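Local atomic coordinates of putative esterase/lipase/thioesterase (Silicibacter sp., PDB entry 2PBL), a protein that probably hydrolyses ester or thioester bonds as a member of the alpha/beta hydrolase family, its exact substrate being unknown. Residues P168-L176 / A188-E198; R159-S167 / S254-A262. All blocks are in the same frame, centred on the assembly; numbering follows the deposited sequence.

Contact 1: P168-L176 / A188-E198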
ATOM      1  N   PRO A 168      -2.492  -0.536  -7.942  1.00 16.10           N
ATOM      2  CA  PRO A 168      -2.855  -1.767  -7.265  1.00 15.49           C
ATOM      3  C   PRO A 168      -2.969  -3.047  -8.133  1.00 16.55           C
ATOM      4  O   PRO A 168      -3.166  -3.008  -9.363  1.00 13.73           O
ATOM      5  CB  PRO A 168      -4.271  -1.460  -6.764  1.00 16.84           C
ATOM      6  CG  PRO A 168      -4.820  -0.539  -7.860  1.00 11.05           C
ATOM      7  CD  PRO A 168      -3.643   0.377  -8.102  1.00 12.32           C
ATOM      8  N   LEU A 169      -2.815  -4.169  -7.463  1.00 16.38           N
ATOM      9  CA  LEU A 169      -3.232  -5.455  -8.024  1.00 17.27           C
ATOM     10  C   LEU A 169      -4.668  -5.667  -7.530  1.00 16.44           C
ATOM     11  O   LEU A 169      -4.876  -5.907  -6.314  1.00 17.53           O
ATOM     12  CB  LEU A 169      -2.311  -6.561  -7.551  1.00 17.71           C
ATOM     13  CG  LEU A 169      -0.953  -6.224  -8.215  1.00 24.23           C
ATOM     14  CD1 LEU A 169       0.250  -6.527  -7.413  1.00 22.82           C
ATOM     15  CD2 LEU A 169      -0.932  -6.897  -9.587  1.00 20.73           C
ATOM     16  N   SER A 170      -5.639  -5.658  -8.451  1.00 15.26           N
ATOM     17  CA  SER A 170      -7.058  -5.769  -8.101  1.00 16.19           C
ATOM     18  C   SER A 170      -7.712  -7.104  -8.417  1.00 17.81           C
ATOM     19  O   SER A 170      -8.765  -7.455  -7.844  1.00 15.26           O
ATOM     20  CB  SER A 170      -7.845  -4.652  -8.763  1.00 18.19           C
ATOM     21  OG  SER A 170      -7.804  -4.768 -10.169  1.00 16.60           O
ATOM     22  N   ASP A 171      -7.070  -7.835  -9.330  1.00 15.31           N
ATOM     23  CA  ASP A 171      -7.529  -9.114  -9.767  1.00 18.00           C
ATOM     24  C   ASP A 171      -6.278  -9.954  -9.714  1.00 17.31           C
ATOM     25  O   ASP A 171      -5.286  -9.680 -10.432  1.00 16.81           O
ATOM     26  CB  ASP A 171      -8.090  -8.981 -11.178  1.00 17.47           C
ATOM     27  CG  ASP A 171      -8.741 -10.267 -11.675  1.00 19.99           C
ATOM     28  OD1 ASP A 171      -8.556 -11.338 -11.063  1.00 16.25           O
ATOM     29  OD2 ASP A 171      -9.423 -10.189 -12.697  1.00 24.80           O
ATOM     30  N   LEU A 172      -6.253 -10.911  -8.792  1.00 16.46           N
ATOM     31  CA  LEU A 172      -5.090 -11.770  -8.695  1.00 16.23           C
ATOM     32  C   LEU A 172      -5.091 -12.971  -9.653  1.00 14.73           C
ATOM     33  O   LEU A 172      -4.084 -13.655  -9.746  1.00 18.02           O
ATOM     34  CB  LEU A 172      -4.927 -12.254  -7.262  1.00 19.27           C
ATOM     35  CG  LEU A 172      -4.879 -11.150  -6.185  1.00 16.26           C
ATOM     36  CD1 LEU A 172      -4.444 -11.801  -4.824  1.00 22.22           C
ATOM     37  CD2 LEU A 172      -3.971 -10.004  -6.528  1.00 23.84           C
ATOM     38  N   ARG A 173      -6.181 -13.224 -10.351  1.00 17.23           N
ATOM     39  CA  ARG A 173      -6.244 -14.392 -11.253  1.00 18.50           C
ATOM     40  C   ARG A 173      -5.113 -14.457 -12.285  1.00 19.76           C
ATOM     41  O   ARG A 173      -4.519 -15.509 -12.495  1.00 21.33           O
ATOM     42  CB  ARG A 173      -7.555 -14.431 -11.995  1.00 19.88           C
ATOM     43  CG  ARG A 173      -8.810 -14.742 -11.163  1.00 20.24           C
ATOM     44  CD  ARG A 173      -9.959 -14.301 -12.061  1.00 31.68           C
ATOM     45  NE  ARG A 173     -11.277 -14.471 -11.497  1.00 39.09           N
ATOM     46  CZ  ARG A 173     -12.109 -13.496 -11.107  1.00 47.95           C
ATOM     47  NH1 ARG A 173     -13.291 -13.849 -10.618  1.00 51.89           N
ATOM     48  NH2 ARG A 173     -11.807 -12.193 -11.200  1.00 44.78           N
ATOM     49  N   PRO A 174      -4.783 -13.332 -12.921  1.00 19.52           N
ATOM     50  CA  PRO A 174      -3.698 -13.439 -13.911  1.00 19.62           C
ATOM     51  C   PRO A 174      -2.343 -13.785 -13.314  1.00 19.29           C
ATOM     52  O   PRO A 174      -1.459 -14.217 -14.045  1.00 20.60           O
ATOM     53  CB  PRO A 174      -3.663 -12.036 -14.549  1.00 20.08           C
ATOM     54  CG  PRO A 174      -4.911 -11.376 -14.130  1.00 19.47           C
ATOM     55  CD  PRO A 174      -5.306 -11.961 -12.837  1.00 20.87           C
ATOM     56  N   LEU A 175      -2.161 -13.613 -11.991  1.00 16.85           N
ATOM     57  CA  LEU A 175      -0.903 -13.985 -11.365  1.00 18.22           C
ATOM     58  C   LEU A 175      -0.676 -15.485 -11.317  1.00 15.82           C
ATOM     59  O   LEU A 175       0.459 -15.914 -11.105  1.00 18.67           O
ATOM     60  CB  LEU A 175      -0.766 -13.412  -9.957  1.00 17.26           C
ATOM     61  CG  LEU A 175      -0.897 -11.909  -9.860  1.00 17.21           C
ATOM     62  CD1 LEU A 175      -0.734 -11.528  -8.416  1.00 24.86           C
ATOM     63  CD2 LEU A 175       0.165 -11.229 -10.735  1.00 18.05           C
ATOM     64  N   LEU A 176      -1.745 -16.264 -11.525  1.00 18.82           N
ATOM     65  CA  LEU A 176      -1.673 -17.726 -11.598  1.00 21.20           C
ATOM     66  C   LEU A 176      -0.890 -18.126 -12.839  1.00 23.24           C
ATOM     67  O   LEU A 176      -0.355 -19.223 -12.925  1.00 22.40           O
ATOM     68  CB  LEU A 176      -3.074 -18.336 -11.651  1.00 21.39           C
ATOM     69  CG  LEU A 176      -4.037 -17.956 -10.512  1.00 29.89           C
ATOM     70  CD1 LEU A 176      -5.309 -18.763 -10.641  1.00 34.07           C
ATOM     71  CD2 LEU A 176      -3.433 -18.116  -9.133  1.00 24.68           C
ATOM     72  N   ALA A 188      -7.288 -21.025  -8.317  1.00 20.31           N
ATOM     73  CA  ALA A 188      -8.236 -20.028  -8.785  1.00 24.05           C
ATOM     74  C   ALA A 188      -9.132 -19.424  -7.688  1.00 23.45           C
ATOM     75  O   ALA A 188      -9.298 -18.203  -7.626  1.00 20.75           O
ATOM     76  CB  ALA A 188      -9.097 -20.590  -9.876  1.00 24.19           C
ATOM     77  N   ASP A 189      -9.721 -20.277  -6.857  1.00 23.51           N
ATOM     78  CA  ASP A 189     -10.587 -19.795  -5.772  1.00 22.12           C
ATOM     79  C   ASP A 189      -9.844 -18.920  -4.753  1.00 21.62           C
ATOM     80  O   ASP A 189     -10.439 -17.973  -4.225  1.00 21.06           O
ATOM     81  CB  ASP A 189     -11.267 -20.967  -5.046  1.00 24.14           C
ATOM     82  CG  ASP A 189     -12.319 -21.645  -5.894  1.00 26.11           C
ATOM     83  OD1 ASP A 189     -12.920 -20.998  -6.775  1.00 38.37           O
ATOM     84  OD2 ASP A 189     -12.563 -22.829  -5.657  1.00 38.38           O
ATOM     85  N   ALA A 190      -8.584 -19.243  -4.472  1.00 18.48           N
ATOM     86  CA  ALA A 190      -7.779 -18.437  -3.578  1.00 20.69           C
ATOM     87  C   ALA A 190      -7.494 -17.047  -4.195  1.00 17.86           C
ATOM     88  O   ALA A 190      -7.549 -16.039  -3.496  1.00 17.31           O
ATOM     89  CB  ALA A 190      -6.495 -19.146  -3.229  1.00 21.19           C
ATOM     90  N   ALA A 191      -7.218 -16.997  -5.492  1.00 17.68           N
ATOM     91  CA  ALA A 191      -6.961 -15.726  -6.187  1.00 17.79           C
ATOM     92  C   ALA A 191      -8.205 -14.845  -6.164  1.00 19.18           C
ATOM     93  O   ALA A 191      -8.139 -13.635  -5.846  1.00 17.04           O
ATOM     94  CB  ALA A 191      -6.522 -15.980  -7.591  1.00 19.69           C
ATOM     95  N   ILE A 192      -9.341 -15.482  -6.440  1.00 19.29           N
ATOM     96  CA  ILE A 192     -10.651 -14.831  -6.409  1.00 20.13           C
ATOM     97  C   ILE A 192     -10.956 -14.313  -5.018  1.00 18.37           C
ATOM     98  O   ILE A 192     -11.309 -13.150  -4.854  1.00 17.69           O
ATOM     99  CB  ILE A 192     -11.786 -15.816  -6.845  1.00 20.80           C
ATOM    100  CG1 ILE A 192     -11.643 -16.165  -8.314  1.00 27.28           C
ATOM    101  CG2 ILE A 192     -13.222 -15.209  -6.645  1.00 22.83           C
ATOM    102  CD1 ILE A 192     -12.315 -17.487  -8.658  1.00 33.91           C
ATOM    103  N   ALA A 193     -10.843 -15.183  -4.013  1.00 16.77           N
ATOM    104  CA  ALA A 193     -11.105 -14.790  -2.637  1.00 16.86           C
ATOM    105  C   ALA A 193     -10.333 -13.530  -2.225  1.00 13.43           C
ATOM    106  O   ALA A 193     -10.845 -12.695  -1.475  1.00 14.16           O
ATOM    107  CB  ALA A 193     -10.725 -15.905  -1.708  1.00 16.85           C
ATOM    108  N   GLU A 194      -9.101 -13.418  -2.703  1.00 15.63           N
ATOM    109  CA  GLU A 194      -8.242 -12.269  -2.347  1.00 13.81           C
ATOM    110  C   GLU A 194      -8.237 -11.099  -3.351  1.00 15.69           C
ATOM    111  O   GLU A 194      -7.454 -10.169  -3.182  1.00 14.11           O
ATOM    112  CB  GLU A 194      -6.816 -12.705  -2.042  1.00 16.51           C
ATOM    113  CG  GLU A 194      -6.698 -13.369  -0.660  1.00 18.07           C
ATOM    114  CD  GLU A 194      -7.111 -12.460   0.427  1.00 11.41           C
ATOM    115  OE1 GLU A 194      -6.744 -11.284   0.347  1.00 14.24           O
ATOM    116  OE2 GLU A 194      -7.872 -12.879   1.357  1.00  3.66           O
ATOM    117  N   SER A 195      -9.120 -11.138  -4.344  1.00 14.57           N
ATOM    118  CA  SER A 195      -9.184 -10.111  -5.354  1.00 13.23           C
ATOM    119  C   SER A 195     -10.184  -9.021  -4.964  1.00 13.13           C
ATOM    120  O   SER A 195     -11.356  -9.279  -4.815  1.00 13.59           O
ATOM    121  CB  SER A 195      -9.601 -10.686  -6.712  1.00 15.37           C
ATOM    122  OG  SER A 195      -8.669 -11.651  -7.166  1.00 14.83           O
ATOM    123  N   PRO A 196      -9.711  -7.786  -4.807  1.00 11.93           N
ATOM    124  CA  PRO A 196     -10.547  -6.628  -4.547  1.00 13.48           C
ATOM    125  C   PRO A 196     -11.714  -6.448  -5.533  1.00 14.83           C
ATOM    126  O   PRO A 196     -12.778  -6.008  -5.130  1.00 15.10           O
ATOM    127  CB  PRO A 196      -9.523  -5.486  -4.647  1.00 11.65           C
ATOM    128  CG  PRO A 196      -8.317  -6.099  -4.176  1.00 12.61           C
ATOM    129  CD  PRO A 196      -8.287  -7.413  -4.730  1.00 13.45           C
ATOM    130  N   VAL A 197     -11.544  -6.808  -6.811  1.00 17.18           N
ATOM    131  CA  VAL A 197     -12.657  -6.676  -7.747  1.00 16.31           C
ATOM    132  C   VAL A 197     -13.853  -7.547  -7.338  1.00 15.31           C
ATOM    133  O   VAL A 197     -14.975  -7.229  -7.705  1.00 18.38           O
ATOM    134  CB  VAL A 197     -12.298  -7.000  -9.225  1.00 19.13           C
ATOM    135  CG1 VAL A 197     -11.298  -6.071  -9.730  1.00 18.30           C
ATOM    136  CG2 VAL A 197     -11.866  -8.459  -9.390  1.00 16.47           C
ATOM    137  N   GLU A 198     -13.610  -8.589  -6.543  1.00 15.42           N
ATOM    138  CA  GLU A 198     -14.677  -9.496  -6.063  1.00 17.47           C
ATOM    139  C   GLU A 198     -15.450  -9.044  -4.841  1.00 19.67           C
ATOM    140  O   GLU A 198     -16.441  -9.664  -4.453  1.00 18.69           O
ATOM    141  CB  GLU A 198     -14.059 -10.854  -5.752  1.00 19.10           C
ATOM    142  CG  GLU A 198     -13.481 -11.474  -6.960  1.00 25.10           C
ATOM    143  CD  GLU A 198     -14.528 -11.755  -8.028  1.00 33.08           C
ATOM    144  OE1 GLU A 198     -15.537 -12.413  -7.701  1.00 33.36           O
ATOM    145  OE2 GLU A 198     -14.321 -11.304  -9.180  1.00 35.61           O
TER

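Contact 2: R159-S167 / S254-A262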
ATOM      1  N   ARG A 159     -14.115   4.528  10.592  1.00 10.10           N
ATOM      2  CA  ARG A 159     -13.257   5.730  10.589  1.00  8.59           C
ATOM      3  C   ARG A 159     -12.509   5.937   9.298  1.00 11.63           C
ATOM      4  O   ARG A 159     -11.911   7.025   9.094  1.00  9.96           O
ATOM      5  CB  ARG A 159     -12.238   5.628  11.692  1.00  9.89           C
ATOM      6  CG  ARG A 159     -12.793   5.709  13.120  1.00 10.54           C
ATOM      7  CD  ARG A 159     -11.780   5.237  14.111  1.00 12.19           C
ATOM      8  NE  ARG A 159     -10.594   6.102  14.138  1.00 16.53           N
ATOM      9  CZ  ARG A 159      -9.514   5.847  14.850  1.00 18.19           C
ATOM     10  NH1 ARG A 159      -9.454   4.794  15.633  1.00 20.42           N
ATOM     11  NH2 ARG A 159      -8.485   6.670  14.817  1.00 17.74           N
ATOM     12  N   ILE A 160     -12.533   4.939   8.391  1.00 10.40           N
ATOM     13  CA  ILE A 160     -11.748   5.125   7.159  1.00 12.45           C
ATOM     14  C   ILE A 160     -12.459   6.157   6.282  1.00 13.73           C
ATOM     15  O   ILE A 160     -13.624   5.977   5.890  1.00 17.73           O
ATOM     16  CB  ILE A 160     -11.540   3.839   6.392  1.00 11.87           C
ATOM     17  CG1 ILE A 160     -10.692   2.862   7.202  1.00 14.30           C
ATOM     18  CG2 ILE A 160     -10.845   4.096   5.026  1.00 12.27           C
ATOM     19  CD1 ILE A 160     -10.662   1.476   6.566  1.00 19.87           C
ATOM     20  N   ARG A 161     -11.724   7.207   5.925  1.00 11.94           N
ATOM     21  CA  ARG A 161     -12.251   8.318   5.141  1.00 12.00           C
ATOM     22  C   ARG A 161     -11.934   8.192   3.664  1.00 13.47           C
ATOM     23  O   ARG A 161     -12.804   8.382   2.829  1.00 13.28           O
ATOM     24  CB  ARG A 161     -11.723   9.648   5.711  1.00 13.77           C
ATOM     25  CG  ARG A 161     -12.077  10.870   4.913  1.00  7.91           C
ATOM     26  CD  ARG A 161     -11.857  12.151   5.644  1.00 13.91           C
ATOM     27  NE  ARG A 161     -12.050  13.318   4.773  1.00 15.13           N
ATOM     28  CZ  ARG A 161     -13.246  13.837   4.494  1.00 15.07           C
ATOM     29  NH1 ARG A 161     -14.357  13.272   4.942  1.00 17.16           N
ATOM     30  NH2 ARG A 161     -13.338  14.883   3.694  1.00 17.68           N
ATOM     31  N   ASN A 162     -10.686   7.872   3.360  1.00 12.90           N
ATOM     32  CA  ASN A 162     -10.191   7.777   1.973  1.00 11.73           C
ATOM     33  C   ASN A 162      -9.314   6.536   1.848  1.00 10.88           C
ATOM     34  O   ASN A 162      -8.555   6.172   2.778  1.00 10.27           O
ATOM     35  CB  ASN A 162      -9.251   8.958   1.575  1.00 16.01           C
ATOM     36  CG  ASN A 162      -9.848  10.358   1.746  1.00  6.24           C
ATOM     37  OD1 ASN A 162     -10.982  10.580   1.421  1.00  7.55           O
ATOM     38  ND2 ASN A 162      -8.996  11.389   2.222  1.00  9.20           N
ATOM     39  N   VAL A 163      -9.389   5.889   0.688  1.00 10.57           N
ATOM     40  CA  VAL A 163      -8.492   4.792   0.337  1.00 10.88           C
ATOM     41  C   VAL A 163      -7.955   5.088  -1.062  1.00 10.90           C
ATOM     42  O   VAL A 163      -8.743   5.206  -2.023  1.00 11.03           O
ATOM     43  CB  VAL A 163      -9.134   3.382   0.377  1.00 10.27           C
ATOM     44  CG1 VAL A 163      -8.064   2.363   0.018  1.00 13.64           C
ATOM     45  CG2 VAL A 163      -9.678   3.088   1.748  1.00 13.47           C
ATOM     46  N   VAL A 164      -6.618   5.153  -1.158  1.00 11.92           N
ATOM     47  CA  VAL A 164      -5.890   5.478  -2.409  1.00  9.82           C
ATOM     48  C   VAL A 164      -4.866   4.396  -2.721  1.00 12.60           C
ATOM     49  O   VAL A 164      -3.693   4.484  -2.308  1.00  8.51           O
ATOM     50  CB  VAL A 164      -5.198   6.876  -2.368  1.00 11.50           C
ATOM     51  CG1 VAL A 164      -4.568   7.219  -3.737  1.00 13.06           C
ATOM     52  CG2 VAL A 164      -6.197   7.936  -1.972  1.00 10.60           C
ATOM     53  N   PRO A 165      -5.297   3.354  -3.456  1.00  9.09           N
ATOM     54  CA  PRO A 165      -4.397   2.286  -3.922  1.00 11.61           C
ATOM     55  C   PRO A 165      -3.648   2.796  -5.119  1.00 11.07           C
ATOM     56  O   PRO A 165      -4.268   3.270  -6.083  1.00 11.80           O
ATOM     57  CB  PRO A 165      -5.378   1.201  -4.395  1.00  8.71           C
ATOM     58  CG  PRO A 165      -6.697   1.577  -3.819  1.00 15.25           C
ATOM     59  CD  PRO A 165      -6.696   3.033  -3.841  1.00 12.27           C
ATOM     60  N   ILE A 166      -2.326   2.813  -5.000  1.00 14.76           N
ATOM     61  CA  ILE A 166      -1.476   3.360  -5.998  1.00 10.96           C
ATOM     62  C   ILE A 166      -0.953   2.164  -6.800  1.00 14.30           C
ATOM     63  O   ILE A 166      -0.255   1.293  -6.258  1.00 13.69           O
ATOM     64  CB  ILE A 166      -0.319   4.120  -5.346  1.00 12.63           C
ATOM     65  CG1 ILE A 166      -0.846   5.226  -4.394  1.00  7.02           C
ATOM     66  CG2 ILE A 166       0.566   4.669  -6.428  1.00 12.37           C
ATOM     67  CD1 ILE A 166       0.290   5.808  -3.396  1.00 13.69           C
ATOM     68  N   SER A 167      -1.313   2.103  -8.079  1.00 13.62           N
ATOM     69  CA  SER A 167      -0.880   1.019  -8.949  1.00 14.80           C
ATOM     70  C   SER A 167      -1.206  -0.335  -8.312  1.00 15.31           C
ATOM     71  O   SER A 167      -0.346  -1.215  -8.192  1.00 14.94           O
ATOM     72  CB  SER A 167       0.610   1.162  -9.208  1.00 13.22           C
ATOM     73  OG  SER A 167       0.924   2.522  -9.536  1.00 23.26           O
ATOM     74  N   SER A 254       1.716  17.988  -3.235  1.00 19.75           N
ATOM     75  CA  SER A 254       1.381  17.141  -4.360  1.00 17.26           C
ATOM     76  C   SER A 254      -0.094  16.826  -4.439  1.00 18.93           C
ATOM     77  O   SER A 254      -0.801  16.823  -3.416  1.00 20.81           O
ATOM     78  CB  SER A 254       2.188  15.854  -4.292  1.00 17.66           C
ATOM     79  OG  SER A 254       1.847  15.057  -3.166  1.00 17.94           O
ATOM     80  N   ASP A 255      -0.563  16.579  -5.652  1.00 17.41           N
ATOM     81  CA  ASP A 255      -1.936  16.188  -5.846  1.00 18.63           C
ATOM     82  C   ASP A 255      -2.220  14.843  -5.198  1.00 16.10           C
ATOM     83  O   ASP A 255      -3.306  14.634  -4.720  1.00 16.91           O
ATOM     84  CB  ASP A 255      -2.296  16.127  -7.312  1.00 17.07           C
ATOM     85  CG  ASP A 255      -2.254  17.508  -7.992  1.00 25.09           C
ATOM     86  OD1 ASP A 255      -2.394  18.553  -7.324  1.00 26.79           O
ATOM     87  OD2 ASP A 255      -2.100  17.525  -9.208  1.00 29.14           O
ATOM     88  N   LEU A 256      -1.241  13.946  -5.200  1.00 15.78           N
ATOM     89  CA  LEU A 256      -1.377  12.633  -4.531  1.00 16.86           C
ATOM     90  C   LEU A 256      -1.586  12.851  -3.015  1.00 14.90           C
ATOM     91  O   LEU A 256      -2.528  12.323  -2.430  1.00 17.01           O
ATOM     92  CB  LEU A 256      -0.153  11.778  -4.763  1.00 15.74           C
ATOM     93  CG  LEU A 256      -0.117  10.375  -4.145  1.00 16.50           C
ATOM     94  CD1 LEU A 256      -1.285   9.477  -4.565  1.00 14.99           C
ATOM     95  CD2 LEU A 256       1.219   9.689  -4.506  1.00 18.07           C
ATOM     96  N   VAL A 257      -0.752  13.666  -2.392  1.00 17.34           N
ATOM     97  CA  VAL A 257      -0.969  13.979  -0.956  1.00 16.67           C
ATOM     98  C   VAL A 257      -2.356  14.594  -0.738  1.00 14.87           C
ATOM     99  O   VAL A 257      -3.042  14.295   0.254  1.00 14.86           O
ATOM    100  CB  VAL A 257       0.127  14.865  -0.366  1.00 16.50           C
ATOM    101  CG1 VAL A 257      -0.278  15.387   1.000  1.00 19.63           C
ATOM    102  CG2 VAL A 257       1.389  14.069  -0.229  1.00 15.76           C
ATOM    103  N   ALA A 258      -2.788  15.423  -1.682  1.00 15.19           N
ATOM    104  CA  ALA A 258      -4.083  16.084  -1.566  1.00 16.36           C
ATOM    105  C   ALA A 258      -5.278  15.096  -1.566  1.00 16.17           C
ATOM    106  O   ALA A 258      -6.210  15.239  -0.723  1.00 14.56           O
ATOM    107  CB  ALA A 258      -4.236  17.133  -2.657  1.00 15.95           C
ATOM    108  N   VAL A 259      -5.270  14.118  -2.478  0.50 14.28           N
ATOM    109  CA  VAL A 259      -6.386  13.155  -2.566  0.50 14.44           C
ATOM    110  C   VAL A 259      -6.420  12.158  -1.372  0.50 12.63           C
ATOM    111  O   VAL A 259      -7.493  11.704  -0.946  0.50 16.24           O
ATOM    112  CB  VAL A 259      -6.429  12.428  -3.932  0.50 12.45           C
ATOM    113  CG1 VAL A 259      -5.323  11.420  -4.084  0.50  9.14           C
ATOM    114  CG2 VAL A 259      -7.765  11.752  -4.124  0.50 14.00           C
ATOM    115  N   ILE A 260      -5.243  11.808  -0.871  1.00 13.99           N
ATOM    116  CA  ILE A 260      -5.111  11.013   0.324  1.00 13.82           C
ATOM    117  C   ILE A 260      -5.636  11.728   1.563  1.00 11.68           C
ATOM    118  O   ILE A 260      -6.287  11.102   2.390  1.00 11.76           O
ATOM    119  CB  ILE A 260      -3.639  10.615   0.560  1.00 16.01           C
ATOM    120  CG1 ILE A 260      -3.196   9.610  -0.508  1.00 15.97           C
ATOM    121  CG2 ILE A 260      -3.449  10.006   1.938  1.00 18.41           C
ATOM    122  CD1 ILE A 260      -1.693   9.412  -0.540  1.00 13.09           C
ATOM    123  N   THR A 261      -5.321  13.011   1.721  1.00 13.05           N
ATOM    124  CA  THR A 261      -5.757  13.777   2.900  1.00 13.16           C
ATOM    125  C   THR A 261      -7.090  14.558   2.716  1.00 14.71           C
ATOM    126  O   THR A 261      -7.511  15.263   3.634  1.00 16.59           O
ATOM    127  CB  THR A 261      -4.653  14.727   3.352  1.00 13.74           C
ATOM    128  OG1 THR A 261      -4.375  15.693   2.301  1.00 13.62           O
ATOM    129  CG2 THR A 261      -3.396  13.946   3.689  1.00 14.42           C
ATOM    130  N   ALA A 262      -7.799  14.391   1.590  1.00 15.53           N
ATOM    131  CA  ALA A 262      -8.996  15.200   1.309  1.00 16.67           C
ATOM    132  C   ALA A 262     -10.201  14.955   2.230  1.00 20.19           C
ATOM    133  O   ALA A 262     -10.294  13.806   2.695  1.00 18.96           O
ATOM    134  CB  ALA A 262      -9.424  15.031  -0.109  1.00 18.52           C
ATOM    135  OXT ALA A 262     -11.098  15.869   2.461  1.00 18.02           O
TER
HETATM  136  O   HOH W   1     -10.022  11.501  -1.421  1.00 16.43           O

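Contact 1: P168-L176 / A188-E198
Arg173 and Glu198 join two parts of this alpha/beta hydrolase fold: the loop that leaves strand 160-166 and the 3-10 turn 196-198 that follows helix 188-193. In the chain of Arg173, CB makes no close contact across the segments; CG lies 4.4 Å from Ala191 CB, and the chain runs extended from CG to NE, crossing Ile192 at a slant with NE 3.6 Å from Ile192 CG1. At the tip, NH1 meets Glu198 OE2 at 3.1 Å in a salt bridge whose hydrogen bond is weak; guanidinium and carboxylate planes stand 89° apart. NH2 shares that oxygen, also weakly, and turns to Asp171 with long, weak bonds to both carboxylate oxygens, OD2 lying in the guanidinium plane at its edge. Asp171 thus belongs to a three-residue salt-bridge network, and its OD1 also accepts from Arg173 N, closing an Asx turn. CG of Asp171 stands anti to the backbone N (chi1 -174°), which carries the carboxylate forward to Arg173.

Two nearly straight bonds of 3.0 Å join the segments, Val197 N to Ser170 O between backbones and Leu172 N to the hydroxyl oxygen Ser195 OG. Ser170 OG itself bonds Gln222 O of helix 217-230, which covers this side of the loop. Farther along, Leu176 spans the first turn of the helix, placing CD2 4.1 Å from Ala191 CB and CD1 3.7 Å from Ala188 CA.

Contact 2: R159-S167 / S254-A262
Arg161 and Asn162 carry the polar half of this contact, and both hold the C-terminal carboxylate of Ala262. Arg161 grips it side-on, one nitrogen to each oxygen: NH2 reaches Ala262 OXT at 2.7 Å, nearly straight (174°) and in the guanidinium plane, making a salt bridge, while NE donates to Ala262 O at 2.8 Å, the oxygen tilted out of the guanidinium plane. Asn162 ND2 donates twice. One bond goes to Ala262 O at 2.8 Å, in the carboxylate plane on a lone pair; the other goes to Ile260 O at 2.7 Å, from above that carbonyl plane. Both acceptors lie close to the amide plane, so the two bonds fix the rotation of the amide. A water bridges the other end, donating to Val259 O at 2.6 Å and, weakly, to Asn162 OD1. A leucine in place of Asn162 would probably leave Ile260 O without this donor and Ala262 O with the arginine alone of its two donors here.

Arg161 and Asn162 belong to strand 160-166, an interior strand of the alpha/beta hydrolase sheet, against which the C-terminal helix 255-261 packs, the short axes approaching to 8.1 Å with their N-to-C directions 142° apart.

Apolar contacts continue toward the strand's end. Val164 CG2 meets Ile260 CG1 at 3.7 Å, the two side chains crossing at about a right angle. CG1 of the same valine approaches Leu256 CD1, and Ile166 CD1 closes on Leu256 CD2 at 4.1 Å.

Strand 160-166 of contact 2 runs directly into the loop of contact 1, since residues 159-167 and 168-176 adjoin in sequence; the contact centres nevertheless lie about 23 Å apart. In chain order come 159-167, 168-176, 188-198 and finally 254-262, so contact 1 is nested within the longer loop closed by contact 2. The latter fixes the C-terminal helix to the mixed sheet, whereas contact 1 folds the excursion after the strand back on itself. Near the junction lie Ser137, His242 and Glu215, arranged like a Ser-His-Glu triad with Ser137 on a probable nucleophile elbow; the side chain of Leu169 touches this group, that of Ile166 lies near it, and Ser167 bonds Glu215.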